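Local coordinates for putative MCP-type signal transduction protein (Campylobacter jejuni subsp. jejuni serotype O:2, PDB 4WY9) that probably serves as a chemoreceptor (Tlp1) in chemotaxis, its periplasmic tandem-PAS domain sensing ligands by a mechanism suggested to be indirect, at residues K203-D215 with S278-V290. Numbering follows the deposited sequence. Where two conformers were deposited one is given.
Sequences KYDGELRVLLNSD and SWAVLVTAPKYSV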
ATOM      1  N   LYS A 203      -0.498 -23.443  -8.456  1.00 13.86           N
ATOM      2  CA  LYS A 203      -1.327 -24.607  -8.762  1.00 14.48           C
ATOM      3  C   LYS A 203      -1.214 -25.005 -10.206  1.00 12.84           C
ATOM      4  O   LYS A 203      -1.307 -26.197 -10.513  1.00 15.54           O
ATOM      5  CB  LYS A 203      -2.776 -24.345  -8.396  1.00 15.04           C
ATOM      6  CG  LYS A 203      -3.652 -25.572  -8.519  1.00 20.74           C
ATOM      7  CD  LYS A 203      -5.053 -25.291  -8.033  1.00 26.63           C
ATOM      8  CE  LYS A 203      -5.902 -26.545  -8.170  1.00 30.28           C
ATOM      9  NZ  LYS A 203      -5.494 -27.510  -7.134  1.00 34.37           N
ATOM     10  N   TYR A 204      -1.029 -24.055 -11.097  1.00 11.48           N
ATOM     11  CA  TYR A 204      -0.972 -24.355 -12.516  1.00 11.08           C
ATOM     12  C   TYR A 204       0.338 -23.880 -13.128  1.00 11.45           C
ATOM     13  O   TYR A 204       0.877 -22.831 -12.737  1.00 10.91           O
ATOM     14  CB  TYR A 204      -2.129 -23.691 -13.263  1.00 10.60           C
ATOM     15  CG  TYR A 204      -3.467 -24.097 -12.736  1.00 10.40           C
ATOM     16  CD1 TYR A 204      -4.041 -25.291 -13.118  1.00 12.04           C
ATOM     17  CD2 TYR A 204      -4.209 -23.286 -11.871  1.00 10.78           C
ATOM     18  CE1 TYR A 204      -5.239 -25.685 -12.633  1.00 14.19           C
ATOM     19  CE2 TYR A 204      -5.440 -23.669 -11.405  1.00 11.94           C
ATOM     20  CZ  TYR A 204      -5.966 -24.887 -11.781  1.00 12.60           C
ATOM     21  OH  TYR A 204      -7.183 -25.305 -11.302  1.00 13.90           O
ATOM     22  N   ASP A 205       0.808 -24.613 -14.122  0.57 13.10           N
ATOM     23  CA  ASP A 205       1.967 -24.182 -14.881  0.57 12.96           C
ATOM     24  C   ASP A 205       1.660 -22.835 -15.536  0.57 11.24           C
ATOM     25  O   ASP A 205       0.664 -22.702 -16.245  0.57 11.88           O
ATOM     26  CB  ASP A 205       2.295 -25.231 -15.950  0.57 16.30           C
ATOM     27  CG  ASP A 205       2.675 -26.584 -15.360  0.57 21.81           C
ATOM     28  OD1 ASP A 205       2.276 -26.907 -14.258  0.57 22.68           O
ATOM     29  OD2 ASP A 205       3.450 -27.300 -16.006  0.57 27.00           O
ATOM     30  N   GLY A 206       2.517 -21.846 -15.317  1.00 11.62           N
ATOM     31  CA  GLY A 206       2.324 -20.558 -15.907  1.00 10.57           C
ATOM     32  C   GLY A 206       1.295 -19.693 -15.249  1.00 10.72           C
ATOM     33  O   GLY A 206       0.971 -18.612 -15.755  1.00 11.24           O
ATOM     34  N   GLU A 207       0.768 -20.121 -14.100  1.00  8.41           N
ATOM     35  CA  GLU A 207      -0.174 -19.315 -13.342  1.00  8.87           C
ATOM     36  C   GLU A 207       0.438 -17.957 -12.993  1.00  8.12           C
ATOM     37  O   GLU A 207       1.576 -17.898 -12.534  1.00 10.85           O
ATOM     38  CB  GLU A 207      -0.592 -20.039 -12.068  1.00  9.41           C
ATOM     39  CG  GLU A 207      -1.373 -19.229 -11.072  1.00  9.10           C
ATOM     40  CD  GLU A 207      -1.783 -20.010  -9.848  1.00  9.10           C
ATOM     41  OE1 GLU A 207      -1.612 -21.252  -9.841  1.00 10.79           O
ATOM     42  OE2 GLU A 207      -2.274 -19.375  -8.869  1.00 10.46           O
ATOM     43  N   LEU A 208      -0.308 -16.881 -13.206  1.00  7.59           N
ATOM     44  CA  LEU A 208       0.102 -15.534 -12.818  1.00  8.17           C
ATOM     45  C   LEU A 208      -0.743 -15.098 -11.647  1.00  7.80           C
ATOM     46  O   LEU A 208      -1.964 -15.211 -11.707  1.00  9.15           O
ATOM     47  CB  LEU A 208      -0.025 -14.550 -13.974  1.00  9.04           C
ATOM     48  CG  LEU A 208       0.724 -14.921 -15.258  1.00  9.44           C
ATOM     49  CD1 LEU A 208       0.355 -13.968 -16.368  1.00 11.90           C
ATOM     50  CD2 LEU A 208       2.221 -14.954 -15.049  1.00 11.43           C
ATOM     51  N   ARG A 209      -0.103 -14.564 -10.601  1.00  6.76           N
ATOM     52  CA  ARG A 209      -0.767 -14.010  -9.441  1.00  6.60           C
ATOM     53  C   ARG A 209      -0.377 -12.552  -9.321  1.00  7.17           C
ATOM     54  O   ARG A 209       0.816 -12.240  -9.220  1.00  8.34           O
ATOM     55  CB  ARG A 209      -0.425 -14.803  -8.193  1.00  8.04           C
ATOM     56  CG  ARG A 209      -0.941 -16.224  -8.229  1.00  7.33           C
ATOM     57  CD  ARG A 209      -0.394 -17.108  -7.150  1.00  7.98           C
ATOM     58  NE  ARG A 209       0.947 -17.547  -7.436  1.00  8.24           N
ATOM     59  CZ  ARG A 209       1.735 -18.200  -6.578  1.00  8.45           C
ATOM     60  NH1 ARG A 209       1.338 -18.396  -5.339  1.00  8.33           N
ATOM     61  NH2 ARG A 209       2.940 -18.590  -6.958  1.00 11.02           N
ATOM     62  N   VAL A 210      -1.360 -11.664  -9.379  1.00  6.59           N
ATOM     63  CA  VAL A 210      -1.163 -10.243  -9.576  1.00  6.41           C
ATOM     64  C   VAL A 210      -2.005  -9.449  -8.611  1.00  5.62           C
ATOM     65  O   VAL A 210      -3.185  -9.742  -8.392  1.00  7.02           O
ATOM     66  CB  VAL A 210      -1.502  -9.840 -11.026  1.00  6.42           C
ATOM     67  CG1 VAL A 210      -1.303  -8.364 -11.266  1.00  9.37           C
ATOM     68  CG2 VAL A 210      -0.717 -10.683 -12.042  1.00  8.75           C
ATOM     69  N   LEU A 211      -1.404  -8.415  -7.999  1.00  5.74           N
ATOM     70  CA  LEU A 211      -2.130  -7.414  -7.212  1.00  5.68           C
ATOM     71  C   LEU A 211      -2.030  -6.093  -7.952  1.00  6.16           C
ATOM     72  O   LEU A 211      -0.925  -5.670  -8.267  1.00  7.82           O
ATOM     73  CB  LEU A 211      -1.595  -7.281  -5.804  1.00  6.10           C
ATOM     74  CG  LEU A 211      -2.217  -6.217  -4.924  1.00  7.17           C
ATOM     75  CD1 LEU A 211      -3.673  -6.517  -4.622  1.00  8.20           C
ATOM     76  CD2 LEU A 211      -1.434  -6.042  -3.632  1.00  8.18           C
ATOM     77  N   LEU A 212      -3.151  -5.447  -8.204  1.00  7.11           N
ATOM     78  CA  LEU A 212      -3.124  -4.171  -8.895  1.00  7.19           C
ATOM     79  C   LEU A 212      -4.219  -3.281  -8.377  1.00  6.71           C
ATOM     80  O   LEU A 212      -5.196  -3.756  -7.773  1.00  8.96           O
ATOM     81  CB  LEU A 212      -3.180  -4.361 -10.401  1.00 10.05           C
ATOM     82  CG  LEU A 212      -4.389  -4.832 -11.149  1.00 11.43           C
ATOM     83  CD1 LEU A 212      -4.121  -4.900 -12.636  1.00 11.12           C
ATOM     84  CD2 LEU A 212      -4.916  -6.186 -10.685  1.00 13.32           C
ATOM     85  N   ASN A 213      -4.102  -1.970  -8.589  1.00  7.39           N
ATOM     86  CA  ASN A 213      -5.219  -1.118  -8.191  1.00  8.46           C
ATOM     87  C   ASN A 213      -6.251  -1.066  -9.325  1.00  8.60           C
ATOM     88  O   ASN A 213      -6.008  -1.600 -10.424  1.00  9.01           O
ATOM     89  CB  ASN A 213      -4.754   0.267  -7.694  1.00  8.70           C
ATOM     90  CG  ASN A 213      -4.214   1.180  -8.762  1.00  9.15           C
ATOM     91  OD1 ASN A 213      -4.313   0.928  -9.944  1.00 10.13           O
ATOM     92  ND2 ASN A 213      -3.692   2.322  -8.309  1.00  9.24           N
ATOM     93  N   SER A 214      -7.403  -0.460  -9.093  1.00  9.90           N
ATOM     94  CA  SER A 214      -8.481  -0.534 -10.071  1.00 10.59           C
ATOM     95  C   SER A 214      -8.123   0.229 -11.360  1.00 12.32           C
ATOM     96  O   SER A 214      -8.701  -0.031 -12.407  1.00 12.81           O
ATOM     97  CB  SER A 214      -9.789   0.012  -9.482  1.00 11.90           C
ATOM     98  OG  SER A 214      -9.687   1.378  -9.143  1.00 13.55           O
ATOM     99  N   ASP A 215      -7.182   1.172 -11.272  1.00 11.30           N
ATOM    100  CA  ASP A 215      -6.705   1.893 -12.434  1.00 12.41           C
ATOM    101  C   ASP A 215      -5.797   1.053 -13.322  1.00 10.96           C
ATOM    102  O   ASP A 215      -5.511   1.430 -14.451  1.00 13.83           O
ATOM    103  CB  ASP A 215      -5.993   3.198 -12.024  1.00 13.87           C
ATOM    104  CG  ASP A 215      -6.920   4.195 -11.378  1.00 17.30           C
ATOM    105  OD1 ASP A 215      -8.035   4.382 -11.905  1.00 19.39           O
ATOM    106  OD2 ASP A 215      -6.543   4.801 -10.351  1.00 20.84           O
ATOM    107  N   SER A 278      -9.189   1.379  -4.391  1.00 11.41           N
ATOM    108  CA  SER A 278      -9.788   0.184  -4.976  1.00 11.14           C
ATOM    109  C   SER A 278      -8.715  -0.688  -5.534  1.00  9.07           C
ATOM    110  O   SER A 278      -7.847  -0.202  -6.284  1.00  9.98           O
ATOM    111  CB  SER A 278     -10.792   0.559  -6.044  1.00 12.57           C
ATOM    112  OG  SER A 278     -11.831   1.389  -5.549  1.00 16.87           O
ATOM    113  N   TRP A 279      -8.771  -1.986  -5.221  1.00  9.28           N
ATOM    114  CA  TRP A 279      -7.757  -2.935  -5.590  1.00  8.37           C
ATOM    115  C   TRP A 279      -8.356  -4.201  -6.147  1.00  8.21           C
ATOM    116  O   TRP A 279      -9.547  -4.461  -5.961  1.00  9.59           O
ATOM    117  CB  TRP A 279      -6.853  -3.250  -4.388  1.00  8.41           C
ATOM    118  CG  TRP A 279      -6.215  -2.047  -3.805  1.00  7.92           C
ATOM    119  CD1 TRP A 279      -6.776  -1.168  -2.918  1.00 10.10           C
ATOM    120  CD2 TRP A 279      -4.887  -1.584  -4.053  1.00  8.68           C
ATOM    121  NE1 TRP A 279      -5.879  -0.170  -2.628  1.00 10.05           N
ATOM    122  CE2 TRP A 279      -4.715  -0.386  -3.306  1.00  8.94           C
ATOM    123  CE3 TRP A 279      -3.837  -2.037  -4.827  1.00  9.89           C
ATOM    124  CZ2 TRP A 279      -3.514   0.333  -3.327  1.00 10.61           C
ATOM    125  CZ3 TRP A 279      -2.657  -1.326  -4.851  1.00 10.05           C
ATOM    126  CH2 TRP A 279      -2.514  -0.155  -4.100  1.00 10.08           C
ATOM    127  N   ALA A 280      -7.533  -5.005  -6.811  1.00  7.68           N
ATOM    128  CA  ALA A 280      -7.979  -6.302  -7.267  1.00  8.31           C
ATOM    129  C   ALA A 280      -6.851  -7.304  -7.223  1.00  7.44           C
ATOM    130  O   ALA A 280      -5.681  -6.944  -7.445  1.00  7.89           O
ATOM    131  CB  ALA A 280      -8.541  -6.224  -8.689  1.00  9.63           C
ATOM    132  N   VAL A 281      -7.190  -8.556  -6.933  1.00  6.80           N
ATOM    133  CA  VAL A 281      -6.311  -9.662  -7.173  1.00  6.96           C
ATOM    134  C   VAL A 281      -6.747 -10.329  -8.461  1.00  6.25           C
ATOM    135  O   VAL A 281      -7.932 -10.612  -8.644  1.00  7.86           O
ATOM    136  CB  VAL A 281      -6.280 -10.687  -6.014  1.00  7.90           C
ATOM    137  CG1 VAL A 281      -5.383 -11.859  -6.348  1.00  8.48           C
ATOM    138  CG2 VAL A 281      -5.829 -10.004  -4.740  1.00  8.51           C
ATOM    139  N   LEU A 282      -5.790 -10.560  -9.350  0.50  5.92           N
ATOM    140  CA  LEU A 282      -5.964 -11.248 -10.628  0.50  6.26           C
ATOM    141  C   LEU A 282      -5.154 -12.515 -10.554  0.50  6.40           C
ATOM    142  O   LEU A 282      -3.961 -12.490 -10.265  0.50  7.18           O
ATOM    143  CB  LEU A 282      -5.488 -10.346 -11.773  0.50  7.66           C
ATOM    144  CG  LEU A 282      -5.539 -10.818 -13.232  0.50  9.47           C
ATOM    145  CD1 LEU A 282      -5.478  -9.656 -14.199  0.50 10.65           C
ATOM    146  CD2 LEU A 282      -4.391 -11.753 -13.521  0.50 12.26           C
ATOM    147  N   VAL A 283      -5.766 -13.655 -10.870  1.00  6.42           N
ATOM    148  CA  VAL A 283      -5.052 -14.913 -10.948  1.00  6.29           C
ATOM    149  C   VAL A 283      -5.437 -15.630 -12.231  1.00  6.08           C
ATOM    150  O   VAL A 283      -6.632 -15.728 -12.558  1.00  7.49           O
ATOM    151  CB  VAL A 283      -5.300 -15.836  -9.729  1.00  6.60           C
ATOM    152  CG1 VAL A 283      -4.542 -17.142  -9.879  1.00  8.33           C
ATOM    153  CG2 VAL A 283      -4.867 -15.145  -8.460  1.00  7.99           C
ATOM    154  N   THR A 284      -4.442 -16.121 -12.955  1.00  7.69           N
ATOM    155  CA  THR A 284      -4.670 -16.811 -14.208  1.00  8.79           C
ATOM    156  C   THR A 284      -4.275 -18.273 -14.165  1.00  9.85           C
ATOM    157  O   THR A 284      -3.466 -18.715 -13.324  1.00 12.66           O
ATOM    158  CB  THR A 284      -3.905 -16.171 -15.338  1.00 11.39           C
ATOM    159  OG1 THR A 284      -2.517 -16.455 -15.192  1.00 11.88           O
ATOM    160  CG2 THR A 284      -4.144 -14.687 -15.410  1.00 14.77           C
ATOM    161  N   ALA A 285      -4.847 -19.030 -15.107  1.00  9.20           N
ATOM    162  CA  ALA A 285      -4.462 -20.405 -15.423  1.00  9.86           C
ATOM    163  C   ALA A 285      -4.452 -20.541 -16.934  1.00  9.12           C
ATOM    164  O   ALA A 285      -5.505 -20.467 -17.554  1.00  9.16           O
ATOM    165  CB  ALA A 285      -5.419 -21.406 -14.794  1.00 11.33           C
ATOM    166  N   PRO A 286      -3.256 -20.699 -17.551  1.00 10.06           N
ATOM    167  CA  PRO A 286      -3.244 -20.968 -19.012  1.00  9.62           C
ATOM    168  C   PRO A 286      -4.111 -22.160 -19.340  1.00  8.50           C
ATOM    169  O   PRO A 286      -4.025 -23.195 -18.666  1.00  9.28           O
ATOM    170  CB  PRO A 286      -1.768 -21.229 -19.323  1.00 10.63           C
ATOM    171  CG  PRO A 286      -1.054 -20.459 -18.260  1.00 12.06           C
ATOM    172  CD  PRO A 286      -1.888 -20.624 -17.020  1.00 10.93           C
ATOM    173  N   LYS A 287      -4.921 -22.047 -20.387  1.00  8.93           N
ATOM    174  CA  LYS A 287      -5.849 -23.140 -20.723  1.00  9.80           C
ATOM    175  C   LYS A 287      -5.102 -24.405 -21.042  1.00 10.70           C
ATOM    176  O   LYS A 287      -5.505 -25.511 -20.674  1.00 11.71           O
ATOM    177  CB  LYS A 287      -6.773 -22.733 -21.855  1.00 10.58           C
ATOM    178  CG  LYS A 287      -7.728 -21.626 -21.500  1.00 11.92           C
ATOM    179  CD  LYS A 287      -8.516 -21.095 -22.643  1.00 14.05           C
ATOM    180  CE  LYS A 287      -9.392 -19.952 -22.303  1.00 14.38           C
ATOM    181  NZ  LYS A 287      -9.971 -19.254 -23.408  1.00 17.63           N
ATOM    182  N   TYR A 288      -3.966 -24.289 -21.720  1.00 10.94           N
ATOM    183  CA  TYR A 288      -3.193 -25.481 -22.071  1.00 13.24           C
ATOM    184  C   TYR A 288      -2.695 -26.185 -20.791  1.00 12.94           C
ATOM    185  O   TYR A 288      -2.677 -27.421 -20.731  1.00 15.28           O
ATOM    186  CB  TYR A 288      -1.995 -25.108 -22.947  1.00 14.44           C
ATOM    187  CG  TYR A 288      -1.294 -26.297 -23.480  1.00 15.74           C
ATOM    188  CD1 TYR A 288      -1.688 -26.898 -24.682  1.00 16.98           C
ATOM    189  CD2 TYR A 288      -0.226 -26.877 -22.783  1.00 17.01           C
ATOM    190  CE1 TYR A 288      -1.051 -28.013 -25.155  1.00 18.90           C
ATOM    191  CE2 TYR A 288       0.412 -28.013 -23.265  1.00 21.24           C
ATOM    192  CZ  TYR A 288       0.016 -28.566 -24.449  1.00 20.58           C
ATOM    193  OH  TYR A 288       0.639 -29.701 -24.963  1.00 23.37           O
ATOM    194  N   SER A 289      -2.356 -25.401 -19.742  1.00 11.83           N
ATOM    195  CA  SER A 289      -1.882 -25.984 -18.499  1.00 12.75           C
ATOM    196  C   SER A 289      -2.998 -26.730 -17.770  1.00 12.49           C
ATOM    197  O   SER A 289      -2.784 -27.715 -17.093  1.00 16.09           O
ATOM    198  CB  SER A 289      -1.316 -24.890 -17.602  1.00 14.27           C
ATOM    199  OG  SER A 289      -0.257 -24.235 -18.240  1.00 16.37           O
ATOM    200  N   VAL A 290      -4.204 -26.218 -17.904  1.00 11.78           N
ATOM    201  CA  VAL A 290      -5.395 -26.726 -17.226  1.00 13.98           C
ATOM    202  C   VAL A 290      -5.778 -28.074 -17.816  1.00 12.36           C
ATOM    203  O   VAL A 290      -6.194 -28.994 -17.088  1.00 13.45           O
ATOM    204  CB  VAL A 290      -6.542 -25.666 -17.391  1.00 17.05           C
ATOM    205  CG1 VAL A 290      -7.873 -26.200 -17.270  1.00 21.44           C
ATOM    206  CG2 VAL A 290      -6.248 -24.508 -16.440  1.00 19.42           C
TER
HETATM  207  O   HOH W   1      -0.734 -27.008 -14.734  1.00 22.91           O
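Strands 209-213 and 278-286 pair antiparallel, their axes 4.7 Å apart at 160°, with V210 and L212 in hydrogen-bonded pairs opposite L282 and A280, and R209 and L211 in non-hydrogen-bonded pairs opposite V283 and V281. The ladder changes character at L208: its carbonyl still accepts from T284 N, but its own N-H turns to the T284 hydroxyl (N to OG1 3.0 Å, angle at hydrogen 149°). T284 presents that oxygen because chi1, 72°, sets OG1 between its backbone N and carbonyl carbon, while T284 O is left buried without a polar partner, near CG of E207 (3.1 Å). E207 stretches past this carbonyl with an extended chain, and its OE1 accepts from the backbone N atoms of both K203 and Y204, fixing the carboxylate beside the type II turn Y204-E207. On that same turn D205 O receives the hydroxyl of S289 (OG to O 2.7 Å), the donor tilted out of the carbonyl plane, and one water bridges D205 N and S289 O. The Y204 ring has A285 CB over one face, 4.0 Å from its centroid in a CH-pi contact, and K203 CG over the opposite face. At the far end N213 CB lies over the face of the six-membered ring of W279, 3.9 Å from the centroid. Along one face V210 and L282 lie side by side, CB to CB 4.1 Å, and L212 CD2 reaches A280 CB. The five-stranded antiparallel sheet has the order 2-1-5-4-3 of a PAS domain, and its first and last strands, 209-213 and 277-286, are the central neighbours that meet here; strand 218-220 flanks the former and 264-274 the latter, while the long helix 8-51 packs against Y204, V283 and V290.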